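Long-range contacts in cystathionine beta-lyase family protein, YNBB B.subtilis ortholog (Clostridium acetobutylicum, PDB 3HVY), which probably acts as a pyridoxal-phosphate-dependent lyase on sulfur-containing amino acids and may take part in aluminium resistance: residues N116-S121 / G149-M154; D347-I352 / I377-T382; I389-D394 / G403-G408. One frame throughout, in Å; residues are numbered along the deposited sequence.

Interaction 1. Residues N116-S121 / G149-M154; sequences NDTMMS and GVKYKM
Thr118 to Ser121 and Lys151 to Met154 pair as adjacent parallel strands, the two ends of a beta-alpha-beta unit whose connection includes helix 131-134; the loop residues just before them extend the pairing. The short strand axes run 4.6 Å apart at 20°, and 151-154 is the outermost strand, within this chain, of the seven-stranded mixed sheet, as expected of the fold-type-I pyridoxal-phosphate enzymes to which the family points. Four backbone hydrogen bonds fix the pairing: Lys151 N binds Asp117 O, Met119 N binds Lys151 O, Lys153 N binds Met119 O and Ser121 N binds Lys153 O, each at 2.9 Å, so Met119 and Ser121 interleave with Lys151 and Lys153. Before the strands start, Asn116 N reaches Gly149 O at 2.8 Å, the donor standing 51° out of the carbonyl plane. On the face that carries Thr118, Met120, Lys151 and Lys153, Thr118 OG1 lies 3.5 Å from Lys151 CB and hydrogen-bonds Ser176; the Lys153 amine forms salt bridges with Asp174 and Glu170. On the face of Met119 and Tyr152, the extended Met119, a selenomethionine, brings SE 5.3 Å from the Tyr152 ring centroid, an oblique Met-aromatic contact. With CG anti to N (chi1 -177°), the tyrosine extends along the sheet toward Ser121, whose OG also bonds His181 ND1 and meets Tyr152 OH at 2.8 Å, near the ring plane.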
loop_
_atom_site.group_PDB
_atom_site.type_symbol
_atom_site.label_atom_id
_atom_site.label_comp_id
_atom_site.label_asym_id
_atom_site.label_seq_id
_atom_site.Cartn_x
_atom_site.Cartn_y
_atom_site.Cartn_z
ATOM N N ASN D 116 20.924 -8.730 -36.904
ATOM C CA ASN D 116 21.694 -9.739 -37.626
ATOM C C ASN D 116 22.000 -10.966 -36.792
ATOM O O ASN D 116 22.550 -11.924 -37.332
ATOM C CB ASN D 116 22.979 -9.208 -38.263
ATOM C CG ASN D 116 22.721 -8.065 -39.175
ATOM O OD1 ASN D 116 21.781 -8.089 -39.958
ATOM N ND2 ASN D 116 23.532 -7.029 -39.057
ATOM N N ASP D 117 21.633 -10.948 -35.505
ATOM C CA ASP D 117 21.716 -12.131 -34.680
ATOM C C ASP D 117 20.520 -13.026 -35.016
ATOM O O ASP D 117 19.494 -12.555 -35.497
ATOM C CB ASP D 117 21.599 -11.827 -33.191
ATOM C CG ASP D 117 22.829 -11.202 -32.585
ATOM O OD1 ASP D 117 23.870 -11.130 -33.235
ATOM O OD2 ASP D 117 22.751 -10.850 -31.383
ATOM N N THR D 118 20.683 -14.329 -34.800
ATOM C CA THR D 118 19.577 -15.273 -34.914
ATOM C C THR D 118 19.214 -15.894 -33.576
ATOM O O THR D 118 20.091 -16.295 -32.811
ATOM C CB THR D 118 19.874 -16.381 -35.893
ATOM O OG1 THR D 118 20.193 -15.821 -37.166
ATOM C CG2 THR D 118 18.659 -17.309 -36.015
HETATM N N MSE D 119 17.910 -15.940 -33.301
HETATM C CA MSE D 119 17.318 -16.624 -32.150
HETATM C C MSE D 119 16.730 -17.945 -32.659
HETATM O O MSE D 119 16.094 -17.986 -33.715
HETATM C CB MSE D 119 16.173 -15.792 -31.558
HETATM C CG MSE D 119 15.391 -16.487 -30.501
HETATM SE SE MSE D 119 13.795 -15.460 -29.955
HETATM C CE MSE D 119 12.936 -16.882 -28.866
HETATM N N MSE D 120 16.914 -19.024 -31.901
HETATM C CA MSE D 120 16.417 -20.310 -32.353
HETATM C C MSE D 120 15.657 -21.012 -31.269
HETATM O O MSE D 120 16.200 -21.262 -30.176
HETATM C CB MSE D 120 17.550 -21.200 -32.897
HETATM C CG MSE D 120 17.049 -22.591 -33.437
HETATM SE SE MSE D 120 18.377 -23.654 -34.346
HETATM C CE MSE D 120 19.571 -23.890 -32.815
ATOM N N SER D 121 14.384 -21.276 -31.553
ATOM C CA SER D 121 13.517 -22.011 -30.645
ATOM C C SER D 121 13.663 -23.499 -30.993
ATOM O O SER D 121 13.570 -23.883 -32.166
ATOM C CB SER D 121 12.046 -21.597 -30.786
ATOM O OG SER D 121 11.821 -20.319 -30.243
ATOM N N GLY D 149 15.741 -6.464 -36.797
ATOM C CA GLY D 149 16.772 -7.160 -37.557
ATOM C C GLY D 149 17.196 -8.499 -37.007
ATOM O O GLY D 149 18.177 -9.083 -37.489
ATOM N N VAL D 150 16.471 -8.992 -36.021
ATOM C CA VAL D 150 16.822 -10.274 -35.411
ATOM C C VAL D 150 16.128 -11.382 -36.206
ATOM O O VAL D 150 14.919 -11.365 -36.386
ATOM C CB VAL D 150 16.492 -10.308 -33.943
ATOM C CG1 VAL D 150 16.860 -11.679 -33.318
ATOM C CG2 VAL D 150 17.213 -9.157 -33.255
ATOM N N LYS D 151 16.922 -12.318 -36.706
ATOM C CA LYS D 151 16.418 -13.457 -37.466
ATOM C C LYS D 151 15.930 -14.534 -36.503
ATOM O O LYS D 151 16.354 -14.582 -35.333
ATOM C CB LYS D 151 17.526 -13.987 -38.382
ATOM C CG LYS D 151 17.991 -12.970 -39.414
ATOM C CD LYS D 151 19.245 -13.440 -40.173
ATOM C CE LYS D 151 19.529 -12.616 -41.442
ATOM N NZ LYS D 151 20.019 -11.228 -41.233
ATOM N N TYR D 152 15.019 -15.377 -36.989
ATOM C CA TYR D 152 14.381 -16.403 -36.179
ATOM C C TYR D 152 14.376 -17.759 -36.857
ATOM O O TYR D 152 14.091 -17.847 -38.027
ATOM C CB TYR D 152 12.946 -16.024 -35.888
ATOM C CG TYR D 152 12.223 -17.007 -34.998
ATOM C CD1 TYR D 152 12.614 -17.183 -33.704
ATOM C CD2 TYR D 152 11.095 -17.713 -35.433
ATOM C CE1 TYR D 152 11.979 -18.065 -32.890
ATOM C CE2 TYR D 152 10.421 -18.593 -34.587
ATOM C CZ TYR D 152 10.874 -18.761 -33.305
ATOM O OH TYR D 152 10.241 -19.616 -32.382
ATOM N N LYS D 153 14.764 -18.798 -36.130
ATOM C CA LYS D 153 14.612 -20.156 -36.629
ATOM C C LYS D 153 13.863 -20.925 -35.576
ATOM O O LYS D 153 14.034 -20.669 -34.383
ATOM C CB LYS D 153 15.944 -20.864 -36.899
ATOM C CG LYS D 153 16.693 -20.315 -38.048
ATOM C CD LYS D 153 18.103 -20.925 -38.247
ATOM C CE LYS D 153 18.609 -20.611 -39.677
ATOM N NZ LYS D 153 20.010 -21.044 -39.988
HETATM N N MSE D 154 13.098 -21.916 -36.022
HETATM C CA MSE D 154 12.383 -22.765 -35.123
HETATM C C MSE D 154 12.517 -24.230 -35.527
HETATM O O MSE D 154 12.377 -24.585 -36.700
HETATM C CB MSE D 154 10.946 -22.287 -35.083
HETATM C CG MSE D 154 10.173 -23.006 -34.043
HETATM SE SE MSE D 154 8.873 -24.044 -34.945
HETATM C CE MSE D 154 7.867 -22.408 -34.833
#

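Interaction 2. Residues D347-I352 / I377-T382; sequences DFIKGI and IMAAGT
Ile349 reaches from the helix onto the strand containing Ile377 and Ala379, and its two branches divide the work. From CB, which points at the strand, the CG2 methyl leaves anti to the backbone N and settles against the strand's main chain: it lies 3.7 Å from Ala379 N and 3.9 Å from Met378 C, with Ala379 CB at 4.0 Å. The other branch leaves CB through CG1, which stands beside the backbone N (chi1 -66°), and extends to CD1. That tip methyl touches Ile377 CG2 at 3.7 Å, and the two isoleucine side chains run antiparallel alongside one another. This is helix-on-sheet packing: helix 342-354 lies against strand 376-379, an outermost strand, within this chain, of a five-stranded antiparallel sheet. The short segment axes come within 7.2 Å and their directions differ by 30°. Ile349 also touches Ala395 on the neighbouring strand 392-396, so its side chain bears on two strands of the sheet. One turn further along the helix, Ile352 brings CG2 to 3.7 Å from Ala379 CB; Ile352 also touches Ala421 of helix 411-422. The alanine methyl thus sits between consecutive helix turns, with Ile349 O 3.5 Å from Ala379 CB. No hydrogen bond crosses between 347-352 and 377-382; just beyond the helical segment, Gln353 OE1 accepts from Ala380 N.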
loop_
_atom_site.group_PDB
_atom_site.type_symbol
_atom_site.label_atom_id
_atom_site.label_comp_id
_atom_site.label_asym_id
_atom_site.label_seq_id
_atom_site.Cartn_x
_atom_site.Cartn_y
_atom_site.Cartn_z
ATOM N N ASP D 347 -18.468 -27.437 -19.806
ATOM C CA ASP D 347 -19.081 -27.725 -18.530
ATOM C C ASP D 347 -18.026 -27.881 -17.435
ATOM O O ASP D 347 -18.232 -27.448 -16.314
ATOM C CB ASP D 347 -19.946 -28.983 -18.610
ATOM C CG ASP D 347 -21.298 -28.745 -19.329
ATOM O OD1 ASP D 347 -21.580 -27.589 -19.748
ATOM O OD2 ASP D 347 -22.086 -29.727 -19.460
ATOM N N PHE D 348 -16.899 -28.511 -17.764
ATOM C CA PHE D 348 -15.862 -28.777 -16.773
ATOM C C PHE D 348 -15.211 -27.463 -16.319
ATOM O O PHE D 348 -15.007 -27.230 -15.098
ATOM C CB PHE D 348 -14.800 -29.729 -17.331
ATOM C CG PHE D 348 -13.706 -30.058 -16.335
ATOM C CD1 PHE D 348 -13.856 -31.139 -15.474
ATOM C CD2 PHE D 348 -12.532 -29.305 -16.285
ATOM C CE1 PHE D 348 -12.850 -31.462 -14.543
ATOM C CE2 PHE D 348 -11.526 -29.607 -15.361
ATOM C CZ PHE D 348 -11.695 -30.700 -14.498
ATOM N N ILE D 349 -14.891 -26.622 -17.303
ATOM C CA ILE D 349 -14.251 -25.318 -17.055
ATOM C C ILE D 349 -15.175 -24.406 -16.270
ATOM O O ILE D 349 -14.750 -23.812 -15.262
ATOM C CB ILE D 349 -13.707 -24.688 -18.343
ATOM C CG1 ILE D 349 -12.546 -25.589 -18.850
ATOM C CG2 ILE D 349 -13.162 -23.298 -18.097
ATOM C CD1 ILE D 349 -11.665 -24.988 -19.858
ATOM N N LYS D 350 -16.443 -24.357 -16.658
ATOM C CA LYS D 350 -17.432 -23.595 -15.893
ATOM C C LYS D 350 -17.547 -24.112 -14.447
ATOM O O LYS D 350 -17.729 -23.333 -13.497
ATOM C CB LYS D 350 -18.792 -23.626 -16.580
ATOM C CG LYS D 350 -18.905 -22.739 -17.817
ATOM C CD LYS D 350 -20.290 -22.979 -18.493
ATOM C CE LYS D 350 -20.652 -21.978 -19.594
ATOM N NZ LYS D 350 -21.584 -20.847 -19.162
ATOM N N GLY D 351 -17.425 -25.414 -14.267
ATOM C CA GLY D 351 -17.491 -25.987 -12.941
ATOM C C GLY D 351 -16.320 -25.524 -12.099
ATOM O O GLY D 351 -16.487 -25.269 -10.910
ATOM N N ILE D 352 -15.142 -25.388 -12.720
ATOM C CA ILE D 352 -13.968 -24.901 -12.018
ATOM C C ILE D 352 -14.239 -23.487 -11.518
ATOM O O ILE D 352 -13.982 -23.180 -10.369
ATOM C CB ILE D 352 -12.677 -24.951 -12.878
ATOM C CG1 ILE D 352 -12.276 -26.406 -13.132
ATOM C CG2 ILE D 352 -11.474 -24.216 -12.138
ATOM C CD1 ILE D 352 -11.938 -27.232 -11.896
ATOM N N ILE D 377 -11.715 -20.344 -23.563
ATOM C CA ILE D 377 -12.620 -20.247 -22.407
ATOM C C ILE D 377 -11.746 -20.417 -21.206
ATOM O O ILE D 377 -10.780 -21.205 -21.250
ATOM C CB ILE D 377 -13.792 -21.301 -22.419
ATOM C CG1 ILE D 377 -14.736 -21.058 -21.234
ATOM C CG2 ILE D 377 -13.316 -22.752 -22.345
ATOM C CD1 ILE D 377 -15.985 -21.908 -21.220
HETATM N N MSE D 378 -12.052 -19.670 -20.142
HETATM C CA MSE D 378 -11.232 -19.644 -18.954
HETATM C C MSE D 378 -12.040 -19.573 -17.676
HETATM O O MSE D 378 -13.054 -18.878 -17.616
HETATM C CB MSE D 378 -10.354 -18.411 -18.951
HETATM C CG MSE D 378 -9.525 -18.219 -20.211
HETATM SE SE MSE D 378 -8.503 -16.561 -20.087
HETATM C CE MSE D 378 -8.290 -16.414 -18.022
ATOM N N ALA D 379 -11.545 -20.284 -16.668
ATOM C CA ALA D 379 -12.000 -20.170 -15.288
ATOM C C ALA D 379 -10.863 -19.434 -14.622
ATOM O O ALA D 379 -9.701 -19.889 -14.705
ATOM C CB ALA D 379 -12.197 -21.568 -14.655
ATOM N N ALA D 380 -11.171 -18.293 -13.988
ATOM C CA ALA D 380 -10.149 -17.396 -13.416
ATOM C C ALA D 380 -10.612 -16.652 -12.129
ATOM O O ALA D 380 -10.370 -15.454 -11.953
ATOM C CB ALA D 380 -9.650 -16.374 -14.519
ATOM N N GLY D 381 -11.241 -17.391 -11.227
ATOM C CA GLY D 381 -11.780 -16.845 -9.976
ATOM C C GLY D 381 -10.752 -16.846 -8.881
ATOM O O GLY D 381 -10.777 -17.676 -7.972
ATOM N N THR D 382 -9.876 -15.844 -8.924
ATOM C CA THR D 382 -8.661 -15.825 -8.099
ATOM C C THR D 382 -8.505 -14.486 -7.338
ATOM O O THR D 382 -9.145 -13.501 -7.637
ATOM C CB THR D 382 -7.463 -16.106 -9.047
ATOM O OG1 THR D 382 -7.432 -15.122 -10.078
ATOM C CG2 THR D 382 -7.620 -17.459 -9.798
#

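Interaction 3. Residues I389-D394 / G403-G408; sequences IELSAD and GYLQGG
Gln406 O is gripped from Ser392 by the backbone N at 2.9 Å, nearly in line with the carbonyl, and has the same residue's OG 3.2 Å away. The setting is a beta hairpin of the antiparallel strands 392-396 and 402-406. Ser392 with Gln406 and Asp394 with Tyr404 are hydrogen-bonded pairs, and Ala393 with Leu405 is the non-hydrogen-bonded pair between them, where Ala393 CA approaches Tyr404 O at 3.1 Å in a CA-H...O contact. Beyond the strand ends Gly408 N continues the connection to Ile389 O at 2.8 Å. Gly407 CA lies 3.3 Å from the same Ile389 O, so the two backbones run close here.

On the face of Ser392, Asp394 and Gln406, the Gln406 side chain folds back over the strand pair through its bend at chi2 (-80°). Its NE2 gives Ser392 OG a nearly straight bond (176°) that lies in the amide plane, plus a weak one to Asp394 OD1. The Asp394 carboxylate and Gln406 amide planes are 20° apart, though the chains cross at about a right angle. Asp394 OD2 also hydrogen-bonds Tyr188 OH. Ala393 and Leu405 occupy the reverse face; Leu405 CD1 meets Leu391 CD1 at 3.9 Å, and Leu405 also touches helix 287-317 at Cys311. Back on the polar face, a water bridges the side chains of Gln406 and Asp394, 2.7 Å from Gln406 OE1 and 3.1 Å from Asp394 OD2.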
loop_
_atom_site.group_PDB
_atom_site.type_symbol
_atom_site.label_atom_id
_atom_site.label_comp_id
_atom_site.label_asym_id
_atom_site.label_seq_id
_atom_site.Cartn_x
_atom_site.Cartn_y
_atom_site.Cartn_z
ATOM N N ILE D 389 -1.082 -19.853 -10.153
ATOM C CA ILE D 389 -0.802 -20.775 -9.085
ATOM C C ILE D 389 -2.121 -20.999 -8.287
ATOM O O ILE D 389 -2.229 -21.919 -7.460
ATOM C CB ILE D 389 0.352 -20.246 -8.202
ATOM C CG1 ILE D 389 0.845 -21.274 -7.184
ATOM C CG2 ILE D 389 -0.065 -18.916 -7.526
ATOM C CD1 ILE D 389 1.282 -22.612 -7.781
ATOM N N GLU D 390 -3.103 -20.146 -8.502
ATOM C CA GLU D 390 -4.432 -20.345 -7.928
ATOM C C GLU D 390 -5.224 -21.204 -8.879
ATOM O O GLU D 390 -5.015 -21.138 -10.098
ATOM C CB GLU D 390 -5.180 -19.037 -7.718
ATOM C CG GLU D 390 -4.475 -18.025 -6.908
ATOM C CD GLU D 390 -5.330 -16.820 -6.519
ATOM O OE1 GLU D 390 -6.532 -16.992 -6.099
ATOM O OE2 GLU D 390 -4.759 -15.682 -6.580
ATOM N N LEU D 391 -6.185 -21.946 -8.341
ATOM C CA LEU D 391 -6.993 -22.865 -9.116
ATOM C C LEU D 391 -7.626 -22.129 -10.287
ATOM O O LEU D 391 -8.382 -21.149 -10.127
ATOM C CB LEU D 391 -8.081 -23.554 -8.277
ATOM C CG LEU D 391 -8.867 -24.647 -9.007
ATOM C CD1 LEU D 391 -7.964 -25.827 -9.411
ATOM C CD2 LEU D 391 -10.074 -25.119 -8.214
ATOM N N SER D 392 -7.316 -22.624 -11.462
ATOM C CA SER D 392 -7.821 -22.015 -12.720
ATOM C C SER D 392 -7.776 -23.037 -13.858
ATOM O O SER D 392 -7.227 -24.111 -13.713
ATOM C CB SER D 392 -6.935 -20.825 -13.045
ATOM O OG SER D 392 -5.531 -21.170 -12.959
ATOM N N ALA D 393 -8.383 -22.721 -14.997
ATOM C CA ALA D 393 -8.417 -23.645 -16.109
ATOM C C ALA D 393 -8.709 -22.831 -17.359
ATOM O O ALA D 393 -9.285 -21.743 -17.292
ATOM C CB ALA D 393 -9.492 -24.664 -15.914
ATOM N N ASP D 394 -8.296 -23.359 -18.496
ATOM C CA ASP D 394 -8.529 -22.701 -19.783
ATOM C C ASP D 394 -8.411 -23.683 -20.915
ATOM O O ASP D 394 -7.861 -24.779 -20.743
ATOM C CB ASP D 394 -7.566 -21.534 -20.007
ATOM C CG ASP D 394 -6.119 -21.880 -19.673
ATOM O OD1 ASP D 394 -5.705 -21.777 -18.493
ATOM O OD2 ASP D 394 -5.380 -22.208 -20.606
ATOM N N GLY D 403 -8.701 -29.782 -22.236
ATOM C CA GLY D 403 -8.719 -28.700 -21.286
ATOM C C GLY D 403 -7.499 -28.708 -20.396
ATOM O O GLY D 403 -6.917 -29.780 -20.102
ATOM N N TYR D 404 -7.145 -27.522 -19.901
ATOM C CA TYR D 404 -5.935 -27.387 -19.118
ATOM C C TYR D 404 -6.259 -26.805 -17.771
ATOM O O TYR D 404 -6.809 -25.716 -17.699
ATOM C CB TYR D 404 -4.923 -26.529 -19.865
ATOM C CG TYR D 404 -4.639 -27.051 -21.253
ATOM C CD1 TYR D 404 -3.584 -27.905 -21.504
ATOM C CD2 TYR D 404 -5.445 -26.705 -22.301
ATOM C CE1 TYR D 404 -3.356 -28.386 -22.793
ATOM C CE2 TYR D 404 -5.231 -27.186 -23.548
ATOM C CZ TYR D 404 -4.180 -28.032 -23.793
ATOM O OH TYR D 404 -3.959 -28.521 -25.089
ATOM N N LEU D 405 -5.928 -27.558 -16.721
ATOM C CA LEU D 405 -6.160 -27.179 -15.337
ATOM C C LEU D 405 -4.824 -26.917 -14.685
ATOM O O LEU D 405 -3.858 -27.617 -14.931
ATOM C CB LEU D 405 -6.851 -28.327 -14.577
ATOM C CG LEU D 405 -7.119 -28.094 -13.082
ATOM C CD1 LEU D 405 -8.463 -27.472 -12.932
ATOM C CD2 LEU D 405 -7.069 -29.348 -12.250
ATOM N N GLN D 406 -4.748 -25.866 -13.901
ATOM C CA GLN D 406 -3.556 -25.624 -13.108
ATOM C C GLN D 406 -3.850 -24.839 -11.865
ATOM O O GLN D 406 -4.803 -24.087 -11.811
ATOM C CB GLN D 406 -2.448 -24.920 -13.866
ATOM C CG GLN D 406 -2.746 -23.547 -14.299
ATOM C CD GLN D 406 -3.572 -23.542 -15.514
ATOM O OE1 GLN D 406 -3.234 -24.193 -16.497
ATOM N NE2 GLN D 406 -4.685 -22.839 -15.465
ATOM N N GLY D 407 -3.035 -25.064 -10.847
ATOM C CA GLY D 407 -3.097 -24.278 -9.643
ATOM C C GLY D 407 -3.920 -24.887 -8.552
ATOM O O GLY D 407 -4.536 -25.908 -8.734
ATOM N N GLY D 408 -3.888 -24.211 -7.417
ATOM C CA GLY D 408 -4.578 -24.577 -6.221
ATOM C C GLY D 408 -3.724 -24.160 -5.029
ATOM O O GLY D 408 -2.687 -24.796 -4.732
HETATM O O HOH W 1 -2.967 -23.472 -19.058
#

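The three contacts come in series along the chain. Interaction 1 belongs to the mixed seven-stranded sheet, whereas interactions 2 and 3 share the five-stranded antiparallel sheet formed by later residues. Centres of interactions 1 and 3 are about 33 Å apart, on opposite sides of the chain's centre, with nearest atoms about 16 Å apart; those of 1 and 2 are about 37 Å apart. Interactions 2 and 3 adjoin, with centres about 8 Å apart: strands 376-379 and 392-396 are neighbours, joined by a probable hydrogen bond from Ala379 N to Ala393 O (2.8 Å). Helix 342-354 and the hairpin probably belong to the small C-terminal domain beside the large cofactor-binding domain, as in fold-type-I relatives.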